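Long-range contacts in arylalkylamine N-Acetyltransferase like 5b (Aedes aegypti, PDB 4FD4), which probably transfers acetyl or longer fatty acyl groups from acyl-coenzyme A to arylalkylamines such as serotonin and dopamine: residues S52-V63 with I73-I81; D85-A93 with L105-R113. All blocks are in the same frame, centred on the assembly; numbering follows the deposited sequence.

From strand 7-11 and helix 17-28 the chain runs through helix 46-53 and a turn into strand 61-66, then doubles back as strand 71-81. Contact 1 closes this hairpin and also lays the end of helix 46-53 against its returning strand. Helix 85-95 follows directly, and contact 2 closes the next reversal, with helix 99-115. The contacts are in series, neither nesting nor crossing, with centres about 19 Å apart. They nevertheless meet where strand gives way to helix: Ile-81 CB packs 3.4 Å from Glu-112 OE2, joining the sheet to the helical pair.

Contact 1 of 2, residues S52-V63 with I73-I81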
ATOM      1  N   SER A  52       1.096  -6.299   6.933  1.00 23.47           N
ATOM      2  CA  SER A  52       1.291  -6.578   5.517  1.00 24.13           C
ATOM      3  C   SER A  52       1.169  -8.065   5.170  1.00 23.10           C
ATOM      4  O   SER A  52       0.559  -8.426   4.164  1.00 26.63           O
ATOM      5  CB  SER A  52       2.625  -6.007   5.039  1.00 26.68           C
ATOM      6  OG  SER A  52       2.653  -4.610   5.259  1.00 32.12           O
ATOM      7  N   LEU A  53       1.728  -8.936   6.005  1.00 21.48           N
ATOM      8  CA  LEU A  53       1.702 -10.357   5.710  1.00 20.62           C
ATOM      9  C   LEU A  53       0.331 -10.983   5.964  1.00 26.40           C
ATOM     10  O   LEU A  53       0.030 -12.041   5.419  1.00 26.18           O
ATOM     11  CB  LEU A  53       2.766 -11.102   6.515  1.00 24.84           C
ATOM     12  CG  LEU A  53       4.232 -10.815   6.184  1.00 28.00           C
ATOM     13  CD1 LEU A  53       5.120 -11.615   7.142  1.00 30.82           C
ATOM     14  CD2 LEU A  53       4.576 -11.168   4.740  1.00 26.38           C
ATOM     15  N   SER A  54      -0.493 -10.348   6.796  1.00 22.49           N
ATOM     16  CA  SER A  54      -1.819 -10.900   7.051  1.00 24.32           C
ATOM     17  C   SER A  54      -2.594 -11.077   5.735  1.00 27.75           C
ATOM     18  O   SER A  54      -3.559 -11.826   5.685  1.00 24.73           O
ATOM     19  CB  SER A  54      -2.618 -10.026   8.023  1.00 26.62           C
ATOM     20  OG  SER A  54      -2.928  -8.775   7.429  1.00 28.11           O
ATOM     21  N   PHE A  55      -2.165 -10.416   4.659  1.00 26.15           N
ATOM     22  CA  PHE A  55      -2.905 -10.523   3.397  1.00 26.00           C
ATOM     23  C   PHE A  55      -2.574 -11.754   2.547  1.00 25.35           C
ATOM     24  O   PHE A  55      -3.358 -12.125   1.663  1.00 24.51           O
ATOM     25  CB  PHE A  55      -2.793  -9.234   2.569  1.00 26.03           C
ATOM     26  CG  PHE A  55      -3.392  -8.047   3.245  1.00 25.30           C
ATOM     27  CD1 PHE A  55      -2.588  -7.152   3.942  1.00 24.16           C
ATOM     28  CD2 PHE A  55      -4.774  -7.849   3.235  1.00 27.27           C
ATOM     29  CE1 PHE A  55      -3.144  -6.056   4.594  1.00 26.80           C
ATOM     30  CE2 PHE A  55      -5.342  -6.764   3.890  1.00 24.15           C
ATOM     31  CZ  PHE A  55      -4.527  -5.858   4.567  1.00 30.73           C
ATOM     32  N   VAL A  56      -1.442 -12.399   2.809  1.00 26.15           N
ATOM     33  CA  VAL A  56      -1.054 -13.562   1.997  1.00 22.38           C
ATOM     34  C   VAL A  56      -2.125 -14.644   2.033  1.00 25.17           C
ATOM     35  O   VAL A  56      -2.510 -15.174   1.000  1.00 27.12           O
ATOM     36  CB  VAL A  56       0.279 -14.171   2.450  1.00 24.82           C
ATOM     37  CG1 VAL A  56       0.537 -15.502   1.727  1.00 22.25           C
ATOM     38  CG2 VAL A  56       1.422 -13.198   2.200  1.00 20.13           C
ATOM     39  N   GLU A  57      -2.620 -14.958   3.228  1.00 30.40           N
ATOM     40  CA  GLU A  57      -3.641 -15.991   3.360  1.00 27.07           C
ATOM     41  C   GLU A  57      -4.928 -15.604   2.625  1.00 27.59           C
ATOM     42  O   GLU A  57      -5.680 -16.475   2.182  1.00 26.32           O
ATOM     43  CB  GLU A  57      -3.926 -16.290   4.834  1.00 32.92           C
ATOM     44  CG  GLU A  57      -4.672 -15.184   5.573  1.00 35.95           C
ATOM     45  CD  GLU A  57      -4.593 -15.337   7.091  1.00 47.97           C
ATOM     46  OE1 GLU A  57      -4.362 -14.318   7.786  1.00 50.66           O
ATOM     47  OE2 GLU A  57      -4.757 -16.477   7.587  1.00 50.59           O
ATOM     48  N   GLN A  58      -5.184 -14.309   2.493  1.00 26.93           N
ATOM     49  CA  GLN A  58      -6.398 -13.842   1.808  1.00 26.94           C
ATOM     50  C   GLN A  58      -6.313 -13.934   0.279  1.00 25.24           C
ATOM     51  O   GLN A  58      -7.289 -13.622  -0.417  1.00 25.72           O
ATOM     52  CB  GLN A  58      -6.744 -12.409   2.229  1.00 28.26           C
ATOM     53  CG  GLN A  58      -6.872 -12.220   3.736  1.00 34.11           C
ATOM     54  CD  GLN A  58      -7.169 -10.788   4.142  1.00 34.52           C
ATOM     55  OE1 GLN A  58      -7.882 -10.060   3.447  1.00 33.94           O
ATOM     56  NE2 GLN A  58      -6.627 -10.379   5.292  1.00 37.29           N
ATOM     57  N   GLY A  59      -5.157 -14.345  -0.238  1.00 26.06           N
ATOM     58  CA  GLY A  59      -4.960 -14.496  -1.677  1.00 25.04           C
ATOM     59  C   GLY A  59      -4.941 -13.186  -2.450  1.00 26.55           C
ATOM     60  O   GLY A  59      -5.225 -13.165  -3.656  1.00 26.15           O
ATOM     61  N   THR A  60      -4.590 -12.092  -1.777  1.00 23.42           N
ATOM     62  CA  THR A  60      -4.551 -10.788  -2.454  1.00 22.82           C
ATOM     63  C   THR A  60      -3.142 -10.157  -2.435  1.00 22.28           C
ATOM     64  O   THR A  60      -2.975  -8.932  -2.543  1.00 20.76           O
ATOM     65  CB  THR A  60      -5.618  -9.840  -1.887  1.00 23.59           C
ATOM     66  OG1 THR A  60      -5.414  -9.683  -0.480  1.00 23.89           O
ATOM     67  CG2 THR A  60      -7.004 -10.425  -2.112  1.00 24.89           C
ATOM     68  N   VAL A  61      -2.141 -11.019  -2.283  1.00 20.02           N
ATOM     69  CA  VAL A  61      -0.745 -10.625  -2.419  1.00 19.22           C
ATOM     70  C   VAL A  61      -0.236 -11.150  -3.749  1.00 18.84           C
ATOM     71  O   VAL A  61      -0.248 -12.356  -3.999  1.00 19.29           O
ATOM     72  CB  VAL A  61       0.114 -11.143  -1.246  1.00 20.89           C
ATOM     73  CG1 VAL A  61       1.587 -10.920  -1.513  1.00 19.35           C
ATOM     74  CG2 VAL A  61      -0.299 -10.444   0.047  1.00 21.31           C
ATOM     75  N   VAL A  62       0.169 -10.233  -4.621  1.00 20.91           N
ATOM     76  CA  VAL A  62       0.646 -10.610  -5.941  1.00 20.55           C
ATOM     77  C   VAL A  62       2.155 -10.415  -5.995  1.00 25.33           C
ATOM     78  O   VAL A  62       2.675  -9.404  -5.530  1.00 21.27           O
ATOM     79  CB  VAL A  62       0.018  -9.767  -7.065  1.00 21.23           C
ATOM     80  CG1 VAL A  62       0.589 -10.194  -8.422  1.00 18.17           C
ATOM     81  CG2 VAL A  62      -1.497  -9.887  -7.064  1.00 24.47           C
ATOM     82  N   VAL A  63       2.855 -11.383  -6.572  1.00 21.50           N
ATOM     83  CA  VAL A  63       4.288 -11.299  -6.671  1.00 25.25           C
ATOM     84  C   VAL A  63       4.684 -11.384  -8.128  1.00 23.33           C
ATOM     85  O   VAL A  63       3.981 -11.996  -8.963  1.00 22.65           O
ATOM     86  CB  VAL A  63       4.990 -12.397  -5.864  1.00 24.03           C
ATOM     87  CG1 VAL A  63       4.834 -12.149  -4.357  1.00 25.01           C
ATOM     88  CG2 VAL A  63       4.442 -13.760  -6.254  1.00 24.26           C
ATOM     89  N   ILE A  73      10.800 -10.410  -7.345  1.00 26.18           N
ATOM     90  CA  ILE A  73      11.398  -9.140  -7.727  1.00 29.14           C
ATOM     91  C   ILE A  73      10.358  -8.033  -7.736  1.00 27.84           C
ATOM     92  O   ILE A  73      10.651  -6.884  -8.081  1.00 23.43           O
ATOM     93  CB  ILE A  73      12.051  -9.221  -9.119  1.00 31.59           C
ATOM     94  CG1 ILE A  73      11.006  -9.649 -10.150  1.00 29.03           C
ATOM     95  CG2 ILE A  73      13.219 -10.194  -9.089  1.00 32.45           C
ATOM     96  CD1 ILE A  73      11.466  -9.514 -11.581  1.00 35.85           C
ATOM     97  N   GLY A  74       9.125  -8.382  -7.388  1.00 26.86           N
ATOM     98  CA  GLY A  74       8.125  -7.347  -7.188  1.00 24.75           C
ATOM     99  C   GLY A  74       7.012  -7.874  -6.304  1.00 21.78           C
ATOM    100  O   GLY A  74       6.828  -9.091  -6.204  1.00 23.86           O
ATOM    101  N   VAL A  75       6.269  -6.978  -5.670  1.00 20.74           N
ATOM    102  CA  VAL A  75       5.159  -7.428  -4.817  1.00 23.21           C
ATOM    103  C   VAL A  75       4.113  -6.331  -4.712  1.00 27.46           C
ATOM    104  O   VAL A  75       4.438  -5.141  -4.760  1.00 23.80           O
ATOM    105  CB  VAL A  75       5.660  -7.848  -3.416  1.00 18.60           C
ATOM    106  CG1 VAL A  75       6.387  -6.670  -2.748  1.00 22.70           C
ATOM    107  CG2 VAL A  75       4.480  -8.374  -2.492  1.00 17.59           C
ATOM    108  N   SER A  76       2.848  -6.732  -4.617  1.00 21.27           N
ATOM    109  CA  SER A  76       1.758  -5.795  -4.397  1.00 20.15           C
ATOM    110  C   SER A  76       0.794  -6.412  -3.398  1.00 19.20           C
ATOM    111  O   SER A  76       0.388  -7.563  -3.541  1.00 20.52           O
ATOM    112  CB  SER A  76       1.016  -5.462  -5.686  1.00 24.28           C
ATOM    113  OG  SER A  76      -0.072  -4.582  -5.400  1.00 24.19           O
ATOM    114  N   ILE A  77       0.422  -5.637  -2.398  1.00 17.85           N
ATOM    115  CA  ILE A  77      -0.469  -6.146  -1.368  1.00 21.26           C
ATOM    116  C   ILE A  77      -1.710  -5.274  -1.315  1.00 20.27           C
ATOM    117  O   ILE A  77      -1.628  -4.039  -1.248  1.00 22.58           O
ATOM    118  CB  ILE A  77       0.235  -6.228  -0.010  1.00 21.63           C
ATOM    119  CG1 ILE A  77       1.463  -7.141  -0.144  1.00 25.37           C
ATOM    120  CG2 ILE A  77      -0.725  -6.737   1.071  1.00 22.84           C
ATOM    121  CD1 ILE A  77       2.127  -7.486   1.150  1.00 20.88           C
ATOM    122  N   ALA A  78      -2.861  -5.930  -1.389  1.00 20.37           N
ATOM    123  CA  ALA A  78      -4.143  -5.225  -1.419  1.00 19.58           C
ATOM    124  C   ALA A  78      -5.130  -5.958  -0.510  1.00 21.60           C
ATOM    125  O   ALA A  78      -4.919  -7.117  -0.157  1.00 19.54           O
ATOM    126  CB  ALA A  78      -4.670  -5.174  -2.827  1.00 19.36           C
ATOM    127  N   GLY A  79      -6.219  -5.291  -0.155  1.00 20.83           N
ATOM    128  CA  GLY A  79      -7.249  -5.907   0.673  1.00 20.55           C
ATOM    129  C   GLY A  79      -8.508  -5.070   0.570  1.00 19.38           C
ATOM    130  O   GLY A  79      -8.461  -3.954   0.051  1.00 20.97           O
ATOM    131  N   PRO A  80      -9.637  -5.596   1.073  1.00 22.55           N
ATOM    132  CA  PRO A  80     -10.882  -4.830   0.987  1.00 22.62           C
ATOM    133  C   PRO A  80     -10.854  -3.673   1.975  1.00 23.61           C
ATOM    134  O   PRO A  80     -10.203  -3.762   3.012  1.00 23.27           O
ATOM    135  CB  PRO A  80     -11.961  -5.854   1.372  1.00 20.97           C
ATOM    136  CG  PRO A  80     -11.227  -6.853   2.272  1.00 28.96           C
ATOM    137  CD  PRO A  80      -9.792  -6.881   1.776  1.00 24.60           C
ATOM    138  N   ILE A  81     -11.529  -2.582   1.636  1.00 22.61           N
ATOM    139  CA  ILE A  81     -11.814  -1.547   2.627  1.00 25.26           C
ATOM    140  C   ILE A  81     -13.314  -1.303   2.602  1.00 26.27           C
ATOM    141  O   ILE A  81     -13.977  -1.560   1.591  1.00 23.77           O
ATOM    142  CB  ILE A  81     -11.063  -0.227   2.350  1.00 25.22           C
ATOM    143  CG1 ILE A  81     -11.371   0.262   0.936  1.00 21.72           C
ATOM    144  CG2 ILE A  81      -9.557  -0.421   2.551  1.00 25.25           C
ATOM    145  CD1 ILE A  81     -10.747   1.613   0.612  1.00 24.05           C
TER
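The backbone oxygen of Thr-60 is gripped by two donors, Ala-78 N at 3.2 Å across the contact and the side-chain amide of Gln-151 from helix 143-158. The same threonine returns a bond: its OG1 donates to Ala-78 O at 2.6 Å, so main chain and side chain together tie it to one residue of strand 71-81. A chi1 of 58° places this hydroxyl between the backbone N and the carbonyl carbon, turned to that oxygen, which it meets 31° out of the carbonyl plane. Further along, Val-62 and Ser-76 form an antiparallel hydrogen-bonded pair whose two bonds both lie in the carbonyl planes; the longer, Val-62 N to Ser-76 O, measures 2.9 Å. Ser-76 OG bonds Ile-131 O of the adjacent strand 126-134 and Gln-151 NE2 of the covering helix, so Gln-151 ties the residue leading into strand 61-66 to strand 71-81.

On the other face, where Val-61, Val-63, Val-75 and Ile-77 project, Val-61 and Ile-77 lie side by side, with CG2 of the valine 3.7 Å from CG1 of the isoleucine. Ile-77 branches between two neighbours: its CD1 reaches Ser-52 O at 3.5 Å, while its CG2 approaches Phe-55 CD1 obliquely at 3.4 Å. The phenyl ring continues along the strand to Gly-79, whose CA lies 3.8 Å from Phe-55 CE2; having no side chain, the glycine lets the ring settle there. The ring also meets those of His-130 and Phe-51. A type I turn from Val-56 to Gly-59 carries the chain back to Thr-60. With the end of helix 46-53 and the following turn packed on one face, strands 61-66 and 71-81 form an antiparallel beta hairpin, with a classic bulge where Ile-73 and Gly-74 both face Ala-64, within the central mixed sheet of the GNAT fold.

Contact 2 of 2, residues D85-A93 with L105-R113; sequences DPDAMVEEA and LKLLALLER
Bends at chi3 put the ends of two long side chains against the opposite helix: Met-89 (74°) folds its methyl onto helix 99-115, and Arg-113 (-64°) turns its guanidinium back over Pro-86 to Asp-87. Met-89 is a knob in a hole formed by Leu-105, Leu-108, Ala-109 and Glu-112, with its CE 3.6 Å from Leu-108 CB and its SD 3.6 Å from Glu-112 OE1. The guanidinium rests on Pro-86, whose CB lies 3.5 Å above the plane, over its centre. Its end-on NH1 and NH2 converge on a single oxygen, Asp-87 OD1, in a salt bridge with NH2 at 3.1 Å; the acceptor lies near the guanidinium plane, but the nitrogens come from one face of the carboxylate. Beyond, Ala-93 CB packs 4.1 Å from Leu-105 CB.

Near the end of strand 71-81, the carboxylates of Asp-85 and Glu-112 are almost perpendicular, and Asp-85 OD1 accepts a bond from Gln-82 N. The axes of segments 85-93 and 105-113 run antiparallel at 171° and approach to 8.6 Å. Away from helix 85-95, helix 99-115 leans through Leu-107, Leu-110 and Leu-111 on Leu-187 of strand 182-188, and so lies between its partner helix and that outermost strand.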
ATOM      1  N   ASP A  85     -13.896   1.111   8.646  1.00 32.10           N
ATOM      2  CA  ASP A  85     -12.499   0.699   8.749  1.00 32.57           C
ATOM      3  C   ASP A  85     -11.616   1.732   9.441  1.00 28.78           C
ATOM      4  O   ASP A  85     -10.847   1.377  10.317  1.00 29.55           O
ATOM      5  CB  ASP A  85     -11.929   0.286   7.386  1.00 33.14           C
ATOM      6  CG  ASP A  85     -12.393  -1.100   6.956  1.00 32.37           C
ATOM      7  OD1 ASP A  85     -12.045  -1.519   5.834  1.00 35.50           O
ATOM      8  OD2 ASP A  85     -13.107  -1.773   7.734  1.00 32.12           O
ATOM      9  N   PRO A  86     -11.729   3.012   9.067  1.00 28.52           N
ATOM     10  CA  PRO A  86     -10.927   4.015   9.789  1.00 26.94           C
ATOM     11  C   PRO A  86     -11.062   3.967  11.320  1.00 29.55           C
ATOM     12  O   PRO A  86     -10.041   4.013  12.025  1.00 29.72           O
ATOM     13  CB  PRO A  86     -11.455   5.338   9.228  1.00 28.32           C
ATOM     14  CG  PRO A  86     -11.864   4.983   7.828  1.00 29.88           C
ATOM     15  CD  PRO A  86     -12.441   3.597   7.917  1.00 29.59           C
ATOM     16  N   ASP A  87     -12.284   3.881  11.839  1.00 27.42           N
ATOM     17  CA  ASP A  87     -12.466   3.821  13.296  1.00 26.77           C
ATOM     18  C   ASP A  87     -11.819   2.575  13.907  1.00 27.82           C
ATOM     19  O   ASP A  87     -11.149   2.644  14.944  1.00 29.10           O
ATOM     20  CB  ASP A  87     -13.954   3.901  13.663  1.00 32.39           C
ATOM     21  CG  ASP A  87     -14.556   5.273  13.377  1.00 36.82           C
ATOM     22  OD1 ASP A  87     -13.830   6.283  13.500  1.00 34.83           O
ATOM     23  OD2 ASP A  87     -15.751   5.342  13.021  1.00 44.44           O
ATOM     24  N   ALA A  88     -12.017   1.434  13.261  1.00 27.85           N
ATOM     25  CA  ALA A  88     -11.353   0.207  13.685  1.00 32.18           C
ATOM     26  C   ALA A  88      -9.823   0.344  13.674  1.00 32.52           C
ATOM     27  O   ALA A  88      -9.141  -0.161  14.569  1.00 30.64           O
ATOM     28  CB  ALA A  88     -11.794  -0.960  12.823  1.00 30.75           C
ATOM     29  N   MET A  89      -9.288   1.030  12.667  1.00 28.90           N
ATOM     30  CA  MET A  89      -7.842   1.252  12.590  1.00 29.02           C
ATOM     31  C   MET A  89      -7.368   2.111  13.747  1.00 31.91           C
ATOM     32  O   MET A  89      -6.315   1.860  14.319  1.00 29.14           O
ATOM     33  CB  MET A  89      -7.452   1.893  11.256  1.00 29.22           C
ATOM     34  CG  MET A  89      -7.618   0.949  10.071  1.00 27.40           C
ATOM     35  SD  MET A  89      -7.816   1.803   8.501  1.00 33.99           S
ATOM     36  CE  MET A  89      -6.132   2.350   8.223  1.00 27.45           C
ATOM     37  N   VAL A  90      -8.143   3.135  14.096  1.00 31.80           N
ATOM     38  CA  VAL A  90      -7.783   3.991  15.236  1.00 30.59           C
ATOM     39  C   VAL A  90      -7.769   3.169  16.538  1.00 33.01           C
ATOM     40  O   VAL A  90      -6.850   3.286  17.392  1.00 33.82           O
ATOM     41  CB  VAL A  90      -8.744   5.212  15.325  1.00 28.71           C
ATOM     42  CG1 VAL A  90      -8.463   6.044  16.559  1.00 31.51           C
ATOM     43  CG2 VAL A  90      -8.608   6.075  14.069  1.00 27.15           C
ATOM     44  N   GLU A  91      -8.771   2.306  16.676  1.00 33.70           N
ATOM     45  CA  GLU A  91      -8.832   1.439  17.850  1.00 37.42           C
ATOM     46  C   GLU A  91      -7.611   0.522  17.905  1.00 38.31           C
ATOM     47  O   GLU A  91      -6.947   0.414  18.939  1.00 37.20           O
ATOM     48  CB  GLU A  91     -10.111   0.609  17.869  1.00 35.08           C
ATOM     49  CG  GLU A  91     -10.150  -0.369  19.031  1.00 39.03           C
ATOM     50  CD  GLU A  91     -11.534  -0.949  19.275  1.00 46.12           C
ATOM     51  OE1 GLU A  91     -12.434  -0.733  18.432  1.00 44.49           O
ATOM     52  OE2 GLU A  91     -11.715  -1.621  20.315  1.00 50.62           O
ATOM     53  N   GLU A  92      -7.309  -0.127  16.783  1.00 39.67           N
ATOM     54  CA  GLU A  92      -6.136  -0.990  16.702  1.00 40.77           C
ATOM     55  C   GLU A  92      -4.883  -0.203  17.066  1.00 40.13           C
ATOM     56  O   GLU A  92      -3.977  -0.726  17.718  1.00 42.67           O
ATOM     57  CB  GLU A  92      -6.002  -1.620  15.304  1.00 37.74           C
ATOM     58  CG  GLU A  92      -4.892  -2.665  15.207  1.00 47.97           C
ATOM     59  CD  GLU A  92      -4.657  -3.184  13.792  1.00 51.54           C
ATOM     60  OE1 GLU A  92      -3.525  -3.639  13.510  1.00 54.11           O
ATOM     61  OE2 GLU A  92      -5.599  -3.151  12.968  1.00 53.86           O
ATOM     62  N   ALA A  93      -4.843   1.064  16.659  1.00 36.57           N
ATOM     63  CA  ALA A  93      -3.681   1.908  16.899  1.00 36.93           C
ATOM     64  C   ALA A  93      -3.474   2.099  18.389  1.00 43.35           C
ATOM     65  O   ALA A  93      -2.337   2.189  18.864  1.00 36.78           O
ATOM     66  CB  ALA A  93      -3.840   3.257  16.208  1.00 36.70           C
ATOM     67  N   LEU A 105      -0.753   3.814  11.441  1.00 24.12           N
ATOM     68  CA  LEU A 105      -2.141   3.365  11.349  1.00 27.05           C
ATOM     69  C   LEU A 105      -3.114   4.537  11.389  1.00 25.17           C
ATOM     70  O   LEU A 105      -4.071   4.576  10.608  1.00 22.73           O
ATOM     71  CB  LEU A 105      -2.459   2.404  12.491  1.00 27.80           C
ATOM     72  CG  LEU A 105      -2.466   0.920  12.163  1.00 31.44           C
ATOM     73  CD1 LEU A 105      -2.588   0.099  13.452  1.00 36.72           C
ATOM     74  CD2 LEU A 105      -3.615   0.611  11.209  1.00 29.32           C
ATOM     75  N   LYS A 106      -2.882   5.484  12.296  1.00 22.44           N
ATOM     76  CA  LYS A 106      -3.714   6.696  12.322  1.00 28.04           C
ATOM     77  C   LYS A 106      -3.616   7.505  11.049  1.00 26.41           C
ATOM     78  O   LYS A 106      -4.630   8.002  10.543  1.00 26.20           O
ATOM     79  CB  LYS A 106      -3.370   7.583  13.520  1.00 26.63           C
ATOM     80  CG  LYS A 106      -3.730   6.988  14.866  1.00 32.04           C
ATOM     81  CD  LYS A 106      -3.105   7.849  15.949  1.00 36.83           C
ATOM     82  CE  LYS A 106      -3.325   7.265  17.326  1.00 47.31           C
ATOM     83  NZ  LYS A 106      -2.809   8.196  18.364  1.00 46.22           N
ATOM     84  N   LEU A 107      -2.400   7.658  10.533  1.00 22.92           N
ATOM     85  CA  LEU A 107      -2.235   8.322   9.235  1.00 21.15           C
ATOM     86  C   LEU A 107      -3.006   7.639   8.086  1.00 22.38           C
ATOM     87  O   LEU A 107      -3.695   8.300   7.295  1.00 23.93           O
ATOM     88  CB  LEU A 107      -0.757   8.447   8.876  1.00 24.55           C
ATOM     89  CG  LEU A 107      -0.432   8.892   7.449  1.00 25.83           C
ATOM     90  CD1 LEU A 107      -0.978  10.296   7.151  1.00 27.78           C
ATOM     91  CD2 LEU A 107       1.075   8.851   7.241  1.00 35.29           C
ATOM     92  N   LEU A 108      -2.879   6.322   7.995  1.00 20.50           N
ATOM     93  CA  LEU A 108      -3.573   5.527   6.978  1.00 24.58           C
ATOM     94  C   LEU A 108      -5.083   5.667   7.104  1.00 26.22           C
ATOM     95  O   LEU A 108      -5.802   5.810   6.105  1.00 23.64           O
ATOM     96  CB  LEU A 108      -3.200   4.049   7.106  1.00 23.31           C
ATOM     97  CG  LEU A 108      -1.739   3.698   6.829  1.00 23.95           C
ATOM     98  CD1 LEU A 108      -1.490   2.196   7.037  1.00 26.00           C
ATOM     99  CD2 LEU A 108      -1.363   4.119   5.424  1.00 25.80           C
ATOM    100  N   ALA A 109      -5.553   5.590   8.346  1.00 24.92           N
ATOM    101  CA  ALA A 109      -6.960   5.792   8.654  1.00 27.02           C
ATOM    102  C   ALA A 109      -7.422   7.162   8.155  1.00 22.92           C
ATOM    103  O   ALA A 109      -8.490   7.280   7.559  1.00 24.26           O
ATOM    104  CB  ALA A 109      -7.203   5.652  10.159  1.00 23.66           C
ATOM    105  N   LEU A 110      -6.623   8.195   8.391  1.00 23.41           N
ATOM    106  CA  LEU A 110      -6.980   9.545   7.930  1.00 22.70           C
ATOM    107  C   LEU A 110      -7.077   9.577   6.409  1.00 28.96           C
ATOM    108  O   LEU A 110      -8.014  10.156   5.839  1.00 24.91           O
ATOM    109  CB  LEU A 110      -5.940  10.568   8.392  1.00 24.10           C
ATOM    110  CG  LEU A 110      -5.969  11.957   7.738  1.00 26.34           C
ATOM    111  CD1 LEU A 110      -7.287  12.672   8.007  1.00 32.68           C
ATOM    112  CD2 LEU A 110      -4.804  12.790   8.252  1.00 29.82           C
ATOM    113  N   LEU A 111      -6.100   8.954   5.754  1.00 23.32           N
ATOM    114  CA  LEU A 111      -6.094   8.907   4.298  1.00 29.46           C
ATOM    115  C   LEU A 111      -7.385   8.263   3.806  1.00 25.16           C
ATOM    116  O   LEU A 111      -8.053   8.785   2.895  1.00 25.84           O
ATOM    117  CB  LEU A 111      -4.872   8.148   3.782  1.00 23.33           C
ATOM    118  CG  LEU A 111      -3.535   8.873   3.973  1.00 26.71           C
ATOM    119  CD1 LEU A 111      -2.388   7.880   3.911  1.00 29.06           C
ATOM    120  CD2 LEU A 111      -3.362   9.975   2.937  1.00 31.19           C
ATOM    121  N   GLU A 112      -7.752   7.149   4.434  1.00 23.52           N
ATOM    122  CA  GLU A 112      -8.910   6.385   3.989  1.00 25.81           C
ATOM    123  C   GLU A 112     -10.199   7.161   4.241  1.00 28.88           C
ATOM    124  O   GLU A 112     -11.102   7.197   3.403  1.00 26.79           O
ATOM    125  CB  GLU A 112      -8.960   5.016   4.673  1.00 24.53           C
ATOM    126  CG  GLU A 112     -10.007   4.106   4.085  1.00 27.05           C
ATOM    127  CD  GLU A 112     -10.032   2.722   4.710  1.00 30.27           C
ATOM    128  OE1 GLU A 112      -8.966   2.195   5.120  1.00 29.71           O
ATOM    129  OE2 GLU A 112     -11.138   2.151   4.765  1.00 34.57           O
ATOM    130  N   ARG A 113     -10.266   7.795   5.401  1.00 25.51           N
ATOM    131  CA  ARG A 113     -11.447   8.539   5.823  1.00 30.01           C
ATOM    132  C   ARG A 113     -11.663   9.736   4.914  1.00 27.32           C
ATOM    133  O   ARG A 113     -12.788  10.043   4.538  1.00 27.13           O
ATOM    134  CB  ARG A 113     -11.280   9.012   7.268  1.00 24.54           C
ATOM    135  CG  ARG A 113     -12.604   9.283   7.975  1.00 30.16           C
ATOM    136  CD  ARG A 113     -12.380  10.028   9.279  1.00 31.65           C
ATOM    137  NE  ARG A 113     -11.612   9.266  10.268  1.00 33.22           N
ATOM    138  CZ  ARG A 113     -12.133   8.349  11.083  1.00 34.71           C
ATOM    139  NH1 ARG A 113     -11.357   7.722  11.959  1.00 32.68           N
ATOM    140  NH2 ARG A 113     -13.423   8.042  11.016  1.00 30.86           N
TER